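Local structure of DNA polymerase sliding clamp (Archaeoglobus fulgidus, 1RWZ) at residues Asp50-Lys53 and Asp54-Glu57; Arg73-Asp76 and Ile77-Ile81; Leu110-Pro113 and Ser114-Arg117; Ile131-Ala135 and Gly136-Lys140; Val195-Leu198 and Lys199-Lys203. The protein probably encircles DNA as a ring-shaped homotrimer, a moving platform that tethers the DNA polymerase and other proteins during replication. All coordinates share one frame; numbering follows the deposited sequence.

Contact 1 of 5, residues Asp50-Lys53 and Asp54-Glu57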
loop_
_atom_site.group_PDB
_atom_site.type_symbol
_atom_site.label_atom_id
_atom_site.label_comp_id
_atom_site.label_asym_id
_atom_site.label_seq_id
_atom_site.Cartn_x
_atom_site.Cartn_y
_atom_site.Cartn_z
ATOM N N ASP A 50 17.498 24.833 -5.166
ATOM C CA ASP A 50 18.691 25.359 -4.532
ATOM C C ASP A 50 18.981 24.578 -3.260
ATOM O O ASP A 50 18.123 24.477 -2.383
ATOM C CB ASP A 50 18.523 26.842 -4.172
ATOM C CG ASP A 50 18.655 27.759 -5.375
ATOM O OD1 ASP A 50 17.628 28.309 -5.825
ATOM O OD2 ASP A 50 19.790 27.924 -5.873
ATOM N N ILE A 51 20.177 24.003 -3.180
ATOM C CA ILE A 51 20.602 23.284 -1.983
ATOM C C ILE A 51 21.876 23.979 -1.509
ATOM O O ILE A 51 22.954 23.766 -2.066
ATOM C CB ILE A 51 20.946 21.803 -2.246
ATOM C CG1 ILE A 51 19.793 21.095 -2.952
ATOM C CG2 ILE A 51 21.222 21.105 -0.904
ATOM C CD1 ILE A 51 20.071 19.613 -3.222
ATOM N N PRO A 52 21.766 24.836 -0.482
ATOM C CA PRO A 52 22.935 25.553 0.045
ATOM C C PRO A 52 24.007 24.558 0.482
ATOM O O PRO A 52 23.694 23.460 0.942
ATOM C CB PRO A 52 22.359 26.326 1.232
ATOM C CG PRO A 52 20.924 26.532 0.845
ATOM C CD PRO A 52 20.546 25.195 0.263
ATOM N N LYS A 53 25.272 24.944 0.350
ATOM C CA LYS A 53 26.365 24.058 0.731
ATOM C C LYS A 53 26.233 23.525 2.153
ATOM O O LYS A 53 26.600 22.385 2.423
ATOM C CB LYS A 53 27.709 24.774 0.575
ATOM C CG LYS A 53 27.872 26.003 1.447
ATOM C CD LYS A 53 29.235 26.645 1.222
ATOM C CE LYS A 53 29.415 27.872 2.103
ATOM N NZ LYS A 53 30.739 28.518 1.889
ATOM N N ASP A 54 25.697 24.338 3.059
ATOM C CA ASP A 54 25.557 23.898 4.443
ATOM C C ASP A 54 24.484 22.834 4.666
ATOM O O ASP A 54 24.368 22.297 5.765
ATOM C CB ASP A 54 25.326 25.102 5.363
ATOM C CG ASP A 54 26.542 26.011 5.440
ATOM O OD1 ASP A 54 27.672 25.483 5.545
ATOM O OD2 ASP A 54 26.378 27.251 5.397
ATOM N N SER A 55 23.708 22.520 3.629
ATOM C CA SER A 55 22.683 21.488 3.747
ATOM C C SER A 55 23.287 20.116 3.467
ATOM O O SER A 55 22.662 19.089 3.720
ATOM C CB SER A 55 21.525 21.756 2.782
ATOM O OG SER A 55 20.765 22.870 3.231
ATOM N N PHE A 56 24.507 20.116 2.940
ATOM C CA PHE A 56 25.242 18.884 2.641
ATOM C C PHE A 56 26.055 18.474 3.870
ATOM O O PHE A 56 26.399 19.318 4.695
ATOM C CB PHE A 56 26.226 19.120 1.494
ATOM C CG PHE A 56 25.582 19.248 0.145
ATOM C CD1 PHE A 56 25.464 18.139 -0.690
ATOM C CD2 PHE A 56 25.105 20.476 -0.299
ATOM C CE1 PHE A 56 24.880 18.257 -1.954
ATOM C CE2 PHE A 56 24.522 20.607 -1.555
ATOM C CZ PHE A 56 24.409 19.495 -2.386
ATOM N N GLU A 57 26.373 17.186 3.987
ATOM C CA GLU A 57 27.192 16.722 5.105
ATOM C C GLU A 57 28.627 17.086 4.734
ATOM O O GLU A 57 29.426 17.485 5.584
ATOM C CB GLU A 57 27.069 15.205 5.282
ATOM C CG GLU A 57 25.633 14.697 5.364
ATOM C CD GLU A 57 24.788 15.470 6.360
ATOM O OE1 GLU A 57 25.281 15.755 7.474
ATOM O OE2 GLU A 57 23.623 15.784 6.035
#
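I51 and F56, five residues apart, meet where strand 45-52 runs out into a tight 3-10 turn. The contact is made by the beta-branch methyl: I51 CG2 comes within 3.4 Å of F56 CE2, a snug carbon contact. With chi1 at -53°, I51 sets CG2 anti to its own nitrogen and beside its carbonyl carbon, on the side where the chain curls back, and the two side chains cross at nearly a right angle. F56 CG is rotated to the side of its own nitrogen (chi1 -73°), which brings the CE2 side of the ring back toward I51. At the ring edge, close to its plane, stand the carbonyl oxygens of I51 and K53; P52 O is 3.5 Å from F56 CD2.

Two backbone bonds make the turn: S55 N donates to P52 O at 2.8 Å and F56 N to K53 O at 3.1 Å, both donors standing above the carbonyl planes. S55 CB packs on I51 CG2 at 3.8 Å, while S55 OG is taken up by R231 O. The side chains of K53 and D54 run alongside each other, but K53 NZ and D54 OD1 stay 5.7 Å apart, too far for a salt bridge.

Inside the fold, I51 leans on L10 and V14 of helix 8-19, and F56 is wedged against V4 and M6 of strand 2-7 and L34 of strand 33-39.

Contact 2 of 5, residues Arg73-Asp76 and Ile77-Ile81; sequences RIFD and ISKSI
F75 swings CG anti to its nitrogen (chi1 -178°), and K79, four residues on, holds CG beside its own nitrogen with the rest of the chain extended, which carries the far end of the lysine chain, at CE, back to the F75 ring. The motif is the last turn of helix 71-78 passing into a type I beta turn from S78 to I81. K79 CE sits over one face of the F75 ring, 4.0 Å from the centroid, in a CH-pi contact.

Backbone bonds show the helix giving way. I77 N meets R73 O almost head-on at 2.8 Å, and S78 N reaches I74 O, but K79 N makes just a weak bond to F75 O and a better one to D76 O. The S78 hydroxyl donates to F75 O at a short 2.5 Å. Two residues on, S80 OG does the same, donating in the carbonyl plane to I77 O at 2.6 Å, an oxygen that also accepts from S80 N.

K12 donates to the carbonyls of both S78 and I81, and R73 forms a salt bridge with D170 of a neighbouring subunit, which places this helix at the subunit interface. D76 OD1 and K79 NZ stand 4.6 Å apart and are joined through one water, which donates to D76 OD1 at 3.1 Å and accepts from K79 NZ at 2.8 Å.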
loop_
_atom_site.group_PDB
_atom_site.type_symbol
_atom_site.label_atom_id
_atom_site.label_comp_id
_atom_site.label_asym_id
_atom_site.label_seq_id
_atom_site.Cartn_x
_atom_site.Cartn_y
_atom_site.Cartn_z
ATOM N N ARG A 73 16.988 8.519 -15.170
ATOM C CA ARG A 73 17.891 7.505 -14.625
ATOM C C ARG A 73 18.193 7.710 -13.147
ATOM O O ARG A 73 18.085 6.773 -12.356
ATOM C CB ARG A 73 19.206 7.478 -15.403
ATOM C CG ARG A 73 19.092 6.900 -16.796
ATOM C CD ARG A 73 20.466 6.761 -17.436
ATOM N NE ARG A 73 20.394 6.200 -18.782
ATOM C CZ ARG A 73 19.980 4.966 -19.061
ATOM N NH1 ARG A 73 19.599 4.150 -18.088
ATOM N NH2 ARG A 73 19.941 4.552 -20.322
ATOM N N ILE A 74 18.583 8.926 -12.773
ATOM C CA ILE A 74 18.890 9.207 -11.377
ATOM C C ILE A 74 17.657 8.936 -10.523
ATOM O O ILE A 74 17.760 8.427 -9.408
ATOM C CB ILE A 74 19.343 10.677 -11.167
ATOM C CG1 ILE A 74 20.629 10.948 -11.951
ATOM C CG2 ILE A 74 19.579 10.947 -9.683
ATOM C CD1 ILE A 74 21.792 10.054 -11.570
ATOM N N PHE A 75 16.483 9.269 -11.052
ATOM C CA PHE A 75 15.253 9.039 -10.315
ATOM C C PHE A 75 15.031 7.542 -10.133
ATOM O O PHE A 75 14.665 7.084 -9.052
ATOM C CB PHE A 75 14.058 9.648 -11.052
ATOM C CG PHE A 75 12.754 9.484 -10.325
ATOM C CD1 PHE A 75 12.623 9.909 -9.006
ATOM C CD2 PHE A 75 11.656 8.911 -10.956
ATOM C CE1 PHE A 75 11.416 9.767 -8.325
ATOM C CE2 PHE A 75 10.446 8.766 -10.283
ATOM C CZ PHE A 75 10.327 9.196 -8.966
ATOM N N ASP A 76 15.257 6.782 -11.196
ATOM C CA ASP A 76 15.075 5.341 -11.132
ATOM C C ASP A 76 16.027 4.751 -10.094
ATOM O O ASP A 76 15.614 3.970 -9.240
ATOM C CB ASP A 76 15.322 4.720 -12.509
ATOM C CG ASP A 76 14.892 3.268 -12.578
ATOM O OD1 ASP A 76 13.855 2.923 -11.970
ATOM O OD2 ASP A 76 15.581 2.473 -13.251
ATOM N N ILE A 77 17.293 5.149 -10.158
ATOM C CA ILE A 77 18.304 4.666 -9.220
ATOM C C ILE A 77 18.017 5.118 -7.787
ATOM O O ILE A 77 18.275 4.380 -6.836
ATOM C CB ILE A 77 19.718 5.161 -9.615
ATOM C CG1 ILE A 77 20.110 4.592 -10.981
ATOM C CG2 ILE A 77 20.733 4.752 -8.559
ATOM C CD1 ILE A 77 20.203 3.072 -11.023
ATOM N N SER A 78 17.481 6.326 -7.635
ATOM C CA SER A 78 17.175 6.859 -6.310
ATOM C C SER A 78 16.127 6.018 -5.586
ATOM O O SER A 78 16.014 6.075 -4.364
ATOM C CB SER A 78 16.680 8.306 -6.410
ATOM O OG SER A 78 15.383 8.365 -6.977
ATOM N N LYS A 79 15.353 5.244 -6.341
ATOM C CA LYS A 79 14.327 4.402 -5.739
ATOM C C LYS A 79 14.946 3.245 -4.958
ATOM O O LYS A 79 14.296 2.646 -4.106
ATOM C CB LYS A 79 13.386 3.860 -6.817
ATOM C CG LYS A 79 12.535 4.932 -7.476
ATOM C CD LYS A 79 11.696 4.366 -8.604
ATOM C CE LYS A 79 10.842 5.453 -9.236
ATOM N NZ LYS A 79 10.002 4.926 -10.347
ATOM N N SER A 80 16.205 2.935 -5.250
ATOM C CA SER A 80 16.896 1.855 -4.552
ATOM C C SER A 80 17.677 2.426 -3.370
ATOM O O SER A 80 18.304 1.694 -2.605
ATOM C CB SER A 80 17.838 1.111 -5.509
ATOM O OG SER A 80 18.871 1.956 -5.982
ATOM N N ILE A 81 17.624 3.747 -3.226
ATOM C CA ILE A 81 18.307 4.424 -2.132
ATOM C C ILE A 81 17.313 4.675 -1.001
ATOM O O ILE A 81 16.161 5.046 -1.243
ATOM C CB ILE A 81 18.892 5.784 -2.590
ATOM C CG1 ILE A 81 19.898 5.564 -3.721
ATOM C CG2 ILE A 81 19.547 6.495 -1.410
ATOM C CD1 ILE A 81 20.494 6.846 -4.285
HETATM O O HOH W 1 11.875 5.296 -12.338
#

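Contact 3 of 5, residues Leu110-Pro113 and Ser114-Arg117; sequences LIDP and SAIR
D112 and P113 close a short 3-10 turn onto A115 and I116 by two backbone hydrogen bonds. A115 N donates to D112 O at 2.8 Å, and I116 N donates to P113 O at 3.1 Å. Both are bent, and each donor stands well above the plane of its carbonyl, as is common in so tight an i to i+3 winding. P113, with phi at -47°, suits the opening position of such a turn, and its own nitrogen has no hydrogen to offer.

Apolar contact is modest. I111 CG2 meets I116 CG1 at 4.0 Å, the two branched side chains crossing at about a right angle; I111 has CG2 anti to its nitrogen, on the side facing the turn. The same I111 methyl lies 4.4 Å from A115 CB, so one CG2 serves two neighbours across the turn.

The turn belongs to the long connection between strands 104-109 and 129-134, consistent with the interdomain connecting loop of PCNA, which in relatives borders the site where partner peptides dock.

The D112 side chain adds a looser polar approach. D112 turns its carboxylate anti to its nitrogen (chi1 173°) and back over the start of the turn, bringing OD2 to 3.4 Å from S114 CB, while OD1 stays 3.7 Å from S114 N. A negative group beside these first amides would probably be electrostatically favourable.

Further along, R117 ties the loop to the body of the protein: its carbonyl accepts from R26, and its NH2 bonds N43 OD1. Upstream, L110 packs on I67 and I111 on D70, both of strand 65-70.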
loop_
_atom_site.group_PDB
_atom_site.type_symbol
_atom_site.label_atom_id
_atom_site.label_comp_id
_atom_site.label_asym_id
_atom_site.label_seq_id
_atom_site.Cartn_x
_atom_site.Cartn_y
_atom_site.Cartn_z
ATOM N N LEU A 110 27.377 11.073 -18.062
ATOM C CA LEU A 110 26.810 12.409 -18.023
ATOM C C LEU A 110 26.427 12.830 -19.436
ATOM O O LEU A 110 26.880 12.232 -20.417
ATOM C CB LEU A 110 27.824 13.392 -17.435
ATOM C CG LEU A 110 28.087 13.204 -15.938
ATOM C CD1 LEU A 110 29.220 14.112 -15.490
ATOM C CD2 LEU A 110 26.812 13.508 -15.162
ATOM N N ILE A 111 25.583 13.847 -19.533
ATOM C CA ILE A 111 25.129 14.358 -20.820
ATOM C C ILE A 111 25.819 15.687 -21.088
ATOM O O ILE A 111 26.066 16.461 -20.166
ATOM C CB ILE A 111 23.608 14.604 -20.816
ATOM C CG1 ILE A 111 22.868 13.310 -20.484
ATOM C CG2 ILE A 111 23.157 15.141 -22.170
ATOM C CD1 ILE A 111 21.380 13.500 -20.309
ATOM N N ASP A 112 26.145 15.950 -22.348
ATOM C CA ASP A 112 26.782 17.212 -22.690
ATOM C C ASP A 112 25.763 18.306 -22.379
ATOM O O ASP A 112 24.675 18.328 -22.951
ATOM C CB ASP A 112 27.163 17.226 -24.173
ATOM C CG ASP A 112 27.685 18.574 -24.627
ATOM O OD1 ASP A 112 28.459 19.201 -23.873
ATOM O OD2 ASP A 112 27.329 19.000 -25.746
ATOM N N PRO A 113 26.099 19.217 -21.453
ATOM C CA PRO A 113 25.204 20.313 -21.063
ATOM C C PRO A 113 24.590 21.056 -22.249
ATOM O O PRO A 113 23.429 21.464 -22.204
ATOM C CB PRO A 113 26.110 21.208 -20.223
ATOM C CG PRO A 113 27.036 20.230 -19.588
ATOM C CD PRO A 113 27.383 19.316 -20.740
ATOM N N SER A 114 25.376 21.219 -23.307
ATOM C CA SER A 114 24.925 21.922 -24.503
ATOM C C SER A 114 23.802 21.191 -25.232
ATOM O O SER A 114 22.961 21.816 -25.879
ATOM C CB SER A 114 26.103 22.125 -25.456
ATOM O OG SER A 114 27.156 22.822 -24.814
ATOM N N ALA A 115 23.794 19.867 -25.128
ATOM C CA ALA A 115 22.776 19.056 -25.782
ATOM C C ALA A 115 21.434 19.195 -25.071
ATOM O O ALA A 115 20.394 18.795 -25.597
ATOM C CB ALA A 115 23.210 17.598 -25.801
ATOM N N ILE A 116 21.468 19.761 -23.869
ATOM C CA ILE A 116 20.261 19.957 -23.078
ATOM C C ILE A 116 19.638 21.311 -23.405
ATOM O O ILE A 116 20.346 22.265 -23.730
ATOM C CB ILE A 116 20.581 19.894 -21.567
ATOM C CG1 ILE A 116 21.172 18.523 -21.223
ATOM C CG2 ILE A 116 19.321 20.152 -20.749
ATOM C CD1 ILE A 116 21.519 18.350 -19.755
ATOM N N ARG A 117 18.315 21.386 -23.326
ATOM C CA ARG A 117 17.603 22.623 -23.616
ATOM C C ARG A 117 18.218 23.813 -22.892
ATOM O O ARG A 117 18.502 23.744 -21.696
ATOM C CB ARG A 117 16.131 22.496 -23.223
ATOM C CG ARG A 117 15.377 23.810 -23.315
ATOM C CD ARG A 117 13.907 23.651 -22.985
ATOM N NE ARG A 117 13.233 24.948 -22.963
ATOM C CZ ARG A 117 11.925 25.109 -22.801
ATOM N NH1 ARG A 117 11.136 24.052 -22.650
ATOM N NH2 ARG A 117 11.406 26.331 -22.787
#

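Contact 4 of 5, residues Ile131-Ala135 and Gly136-Lys140; sequences IVMDA and GEFKK
The F138 ring is met by M133 obliquely, neither squarely on a face nor at an edge: M133 SD lies 5.4 Å from the centroid, 69° off the normal, a Met-aromatic contact. The thioether gets there because M133 holds CG between its backbone nitrogen and carbonyl carbon (chi1 61°) and bends again at chi3, tucking the methyl under the first helical turn. M133 CE thus reaches F138 CB at 3.9 Å and E137 CG at 3.9 Å.

The other flat group, the carboxylate of D134, the N-cap residue, caps helix 135-146. Its OD2 accepts a weak bond from G136 N at 2.8 Å and a straighter one from E137 N at 3.1 Å, the latter on the anti lone pair. OD1 is held by G208 N, so both oxygens are engaged and the group's rotation is fixed. The D134 carbonyl accepts from F138 N at 3.2 Å, in its own plane, and K139 N closes on A135 O.

Strand 131-134 and helix 136-140 stand at 89° to each other. M133 and E137 pack on F174 of strand 170-176, F138 packs on L211 and I213 of strand 210-215, and E137 touches S103 of a neighbouring subunit.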
loop_
_atom_site.group_PDB
_atom_site.type_symbol
_atom_site.label_atom_id
_atom_site.label_comp_id
_atom_site.label_asym_id
_atom_site.label_seq_id
_atom_site.Cartn_x
_atom_site.Cartn_y
_atom_site.Cartn_z
ATOM N N ILE A 131 2.137 34.720 1.190
ATOM C CA ILE A 131 1.456 33.852 2.139
ATOM C C ILE A 131 2.378 32.715 2.559
ATOM O O ILE A 131 2.906 32.004 1.709
ATOM C CB ILE A 131 0.183 33.232 1.495
ATOM C CG1 ILE A 131 -0.713 34.333 0.918
ATOM C CG2 ILE A 131 -0.587 32.426 2.524
ATOM C CD1 ILE A 131 -0.634 34.459 -0.596
ATOM N N VAL A 132 2.573 32.548 3.865
ATOM C CA VAL A 132 3.424 31.474 4.371
ATOM C C VAL A 132 2.556 30.522 5.190
ATOM O O VAL A 132 1.845 30.945 6.107
ATOM C CB VAL A 132 4.577 32.022 5.246
ATOM C CG1 VAL A 132 5.477 30.870 5.708
ATOM C CG2 VAL A 132 5.395 33.027 4.450
ATOM N N MET A 133 2.606 29.240 4.842
ATOM C CA MET A 133 1.798 28.229 5.514
ATOM C C MET A 133 2.484 26.874 5.488
ATOM O O MET A 133 3.588 26.730 4.963
ATOM C CB MET A 133 0.435 28.109 4.818
ATOM C CG MET A 133 0.532 27.676 3.354
ATOM S SD MET A 133 -1.063 27.682 2.489
ATOM C CE MET A 133 -1.904 26.407 3.385
ATOM N N ASP A 134 1.822 25.880 6.068
ATOM C CA ASP A 134 2.353 24.525 6.079
ATOM C C ASP A 134 2.056 23.905 4.717
ATOM O O ASP A 134 0.929 23.986 4.236
ATOM C CB ASP A 134 1.667 23.700 7.162
ATOM C CG ASP A 134 2.197 22.287 7.225
ATOM O OD1 ASP A 134 3.255 22.077 7.850
ATOM O OD2 ASP A 134 1.561 21.389 6.634
ATOM N N ALA A 135 3.062 23.291 4.103
ATOM C CA ALA A 135 2.899 22.675 2.787
ATOM C C ALA A 135 1.893 21.527 2.802
ATOM O O ALA A 135 1.206 21.283 1.807
ATOM C CB ALA A 135 4.244 22.184 2.272
ATOM N N GLY A 136 1.807 20.826 3.930
ATOM C CA GLY A 136 0.873 19.717 4.037
ATOM C C GLY A 136 -0.565 20.190 3.995
ATOM O O GLY A 136 -1.433 19.532 3.411
ATOM N N GLU A 137 -0.823 21.333 4.620
ATOM C CA GLU A 137 -2.157 21.912 4.649
ATOM C C GLU A 137 -2.536 22.350 3.234
ATOM O O GLU A 137 -3.674 22.160 2.797
ATOM C CB GLU A 137 -2.186 23.114 5.593
ATOM C CG GLU A 137 -3.550 23.754 5.767
ATOM C CD GLU A 137 -4.562 22.840 6.449
ATOM O OE1 GLU A 137 -4.198 21.714 6.853
ATOM O OE2 GLU A 137 -5.728 23.256 6.583
ATOM N N PHE A 138 -1.572 22.935 2.528
ATOM C CA PHE A 138 -1.788 23.390 1.154
ATOM C C PHE A 138 -2.100 22.171 0.287
ATOM O O PHE A 138 -3.039 22.181 -0.513
ATOM C CB PHE A 138 -0.526 24.087 0.636
ATOM C CG PHE A 138 -0.613 24.535 -0.802
ATOM C CD1 PHE A 138 -1.343 25.664 -1.155
ATOM C CD2 PHE A 138 0.062 23.835 -1.796
ATOM C CE1 PHE A 138 -1.394 26.095 -2.489
ATOM C CE2 PHE A 138 0.016 24.256 -3.131
ATOM C CZ PHE A 138 -0.712 25.388 -3.473
ATOM N N LYS A 139 -1.310 21.117 0.468
ATOM C CA LYS A 139 -1.474 19.878 -0.281
ATOM C C LYS A 139 -2.889 19.326 -0.109
ATOM O O LYS A 139 -3.498 18.856 -1.069
ATOM C CB LYS A 139 -0.434 18.856 0.192
ATOM C CG LYS A 139 -0.408 17.535 -0.563
ATOM C CD LYS A 139 0.841 16.747 -0.191
ATOM C CE LYS A 139 0.930 15.424 -0.937
ATOM N NZ LYS A 139 2.262 14.776 -0.741
ATOM N N LYS A 140 -3.410 19.386 1.114
ATOM C CA LYS A 140 -4.756 18.900 1.394
ATOM C C LYS A 140 -5.800 19.768 0.699
ATOM O O LYS A 140 -6.814 19.264 0.210
ATOM C CB LYS A 140 -5.016 18.893 2.904
ATOM C CG LYS A 140 -4.243 17.831 3.666
ATOM C CD LYS A 140 -4.400 18.040 5.170
ATOM C CE LYS A 140 -3.652 16.987 5.970
ATOM N NZ LYS A 140 -4.236 15.629 5.774
#

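Contact 5 of 5, residues Val195-Leu198 and Lys199-Lys203; sequences VDYL and KEFCK
Helix 195-201 carries Y197 and F201 one turn apart, in the kind of short helix that in PCNA relatives lines the central hole of the ring. F201 turns CG toward its own nitrogen's side (chi1 -65°), laying one ring face against the preceding turn: Y197 O stands 3.1 Å above the ring plane, displaced toward the rim. That same oxygen accepts from F201 N at 2.9 Å, nearly in line with the carbonyl, so backbone and ring of one residue both meet it. F201 CZ lies 4.0 Å from Y197 CB, and F201 CD1 approaches L198 CD2 at 4.1 Å. The helical bonds run regularly, from K199 N to V195 O at 2.8 Å through to C202 N on L198 O at 3.2 Å.

Outside the helix, F201 stacks on Y236, Y197 OH bonds D40, and L198 packs on V152, F154 and I142.

E200, bent at chi2, turns its carboxylate to K203, whose NZ forms a salt bridge with E200 OE1 at 3.0 Å. K199 is paired with D146. V195, L198 and F201 are buried, whereas D196, K199 and K203 are exposed; the pairing of both lysines with carboxylates probably tempers their positive field.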
loop_
_atom_site.group_PDB
_atom_site.type_symbol
_atom_site.label_atom_id
_atom_site.label_comp_id
_atom_site.label_asym_id
_atom_site.label_seq_id
_atom_site.Cartn_x
_atom_site.Cartn_y
_atom_site.Cartn_z
ATOM N N VAL A 195 -5.256 22.707 -11.570
ATOM C CA VAL A 195 -5.112 21.821 -10.419
ATOM C C VAL A 195 -4.124 20.692 -10.706
ATOM O O VAL A 195 -3.390 20.270 -9.812
ATOM C CB VAL A 195 -6.475 21.202 -10.011
ATOM C CG1 VAL A 195 -6.273 20.128 -8.945
ATOM C CG2 VAL A 195 -7.394 22.284 -9.473
ATOM N N ASP A 196 -4.103 20.207 -11.947
ATOM C CA ASP A 196 -3.203 19.118 -12.325
ATOM C C ASP A 196 -1.752 19.414 -11.960
ATOM O O ASP A 196 -1.066 18.575 -11.366
ATOM C CB ASP A 196 -3.288 18.829 -13.828
ATOM C CG ASP A 196 -4.630 18.255 -14.245
ATOM O OD1 ASP A 196 -5.106 17.306 -13.588
ATOM O OD2 ASP A 196 -5.205 18.746 -15.243
ATOM N N TYR A 197 -1.278 20.601 -12.324
ATOM C CA TYR A 197 0.092 20.977 -12.010
ATOM C C TYR A 197 0.313 21.173 -10.514
ATOM O O TYR A 197 1.324 20.729 -9.971
ATOM C CB TYR A 197 0.494 22.255 -12.746
ATOM C CG TYR A 197 0.962 22.020 -14.165
ATOM C CD1 TYR A 197 0.051 21.946 -15.222
ATOM C CD2 TYR A 197 2.316 21.870 -14.449
ATOM C CE1 TYR A 197 0.487 21.733 -16.531
ATOM C CE2 TYR A 197 2.763 21.654 -15.752
ATOM C CZ TYR A 197 1.840 21.590 -16.787
ATOM O OH TYR A 197 2.287 21.388 -18.076
ATOM N N LEU A 198 -0.630 21.839 -9.854
ATOM C CA LEU A 198 -0.515 22.092 -8.421
ATOM C C LEU A 198 -0.438 20.781 -7.647
ATOM O O LEU A 198 0.331 20.655 -6.693
ATOM C CB LEU A 198 -1.706 22.918 -7.929
ATOM C CG LEU A 198 -1.770 24.355 -8.464
ATOM C CD1 LEU A 198 -3.090 25.000 -8.077
ATOM C CD2 LEU A 198 -0.597 25.153 -7.905
ATOM N N LYS A 199 -1.232 19.804 -8.069
ATOM C CA LYS A 199 -1.242 18.506 -7.409
ATOM C C LYS A 199 0.116 17.828 -7.579
ATOM O O LYS A 199 0.646 17.243 -6.631
ATOM C CB LYS A 199 -2.356 17.633 -7.995
ATOM C CG LYS A 199 -2.608 16.341 -7.241
ATOM C CD LYS A 199 -3.807 15.619 -7.833
ATOM C CE LYS A 199 -4.109 14.324 -7.101
ATOM N NZ LYS A 199 -5.228 13.592 -7.761
ATOM N N GLU A 200 0.687 17.920 -8.779
ATOM C CA GLU A 200 1.988 17.318 -9.060
ATOM C C GLU A 200 3.080 17.967 -8.207
ATOM O O GLU A 200 3.944 17.278 -7.659
ATOM C CB GLU A 200 2.326 17.468 -10.549
ATOM C CG GLU A 200 3.546 16.681 -11.020
ATOM C CD GLU A 200 3.393 15.179 -10.835
ATOM O OE1 GLU A 200 2.269 14.661 -11.002
ATOM O OE2 GLU A 200 4.404 14.509 -10.535
ATOM N N PHE A 201 3.035 19.293 -8.092
ATOM C CA PHE A 201 4.014 20.033 -7.291
ATOM C C PHE A 201 4.056 19.510 -5.852
ATOM O O PHE A 201 5.126 19.290 -5.292
ATOM C CB PHE A 201 3.644 21.518 -7.214
ATOM C CG PHE A 201 3.684 22.247 -8.531
ATOM C CD1 PHE A 201 3.040 23.477 -8.661
ATOM C CD2 PHE A 201 4.376 21.735 -9.622
ATOM C CE1 PHE A 201 3.084 24.192 -9.859
ATOM C CE2 PHE A 201 4.426 22.445 -10.830
ATOM C CZ PHE A 201 3.780 23.673 -10.945
ATOM N N CYS A 202 2.877 19.331 -5.264
ATOM C CA CYS A 202 2.760 18.888 -3.880
ATOM C C CYS A 202 3.229 17.472 -3.575
ATOM O O CYS A 202 3.343 17.100 -2.407
ATOM C CB CYS A 202 1.313 19.052 -3.406
ATOM S SG CYS A 202 0.769 20.767 -3.324
ATOM N N LYS A 203 3.514 16.683 -4.604
ATOM C CA LYS A 203 3.956 15.313 -4.373
ATOM C C LYS A 203 5.292 15.190 -3.640
ATOM O O LYS A 203 5.582 14.145 -3.055
ATOM C CB LYS A 203 4.010 14.546 -5.695
ATOM C CG LYS A 203 2.626 14.194 -6.213
ATOM C CD LYS A 203 2.684 13.440 -7.525
ATOM C CE LYS A 203 1.279 13.091 -7.987
ATOM N NZ LYS A 203 1.277 12.411 -9.312
#

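In the fold
Contacts 4 and 5 are the pair that touch: their centres lie about 13 Å apart, K139 NZ is 3.1 Å from C202 O, and F138 CD2 is 3.5 Å from C202 SG, so two helices of one domain pack together. Contacts 1 and 4 reach the same nine-stranded sheet with centres about 24 Å apart, in the N- and C-terminal families respectively. Contacts 2 and 3 approach to about 7 Å between nearest atoms, and contacts 3 and 4 lie on opposite sides of the chain's centre, about 35 Å between centres. Contact 2 faces one neighbouring subunit and contact 4 the other, so the pair mark the two joints of the trimeric ring.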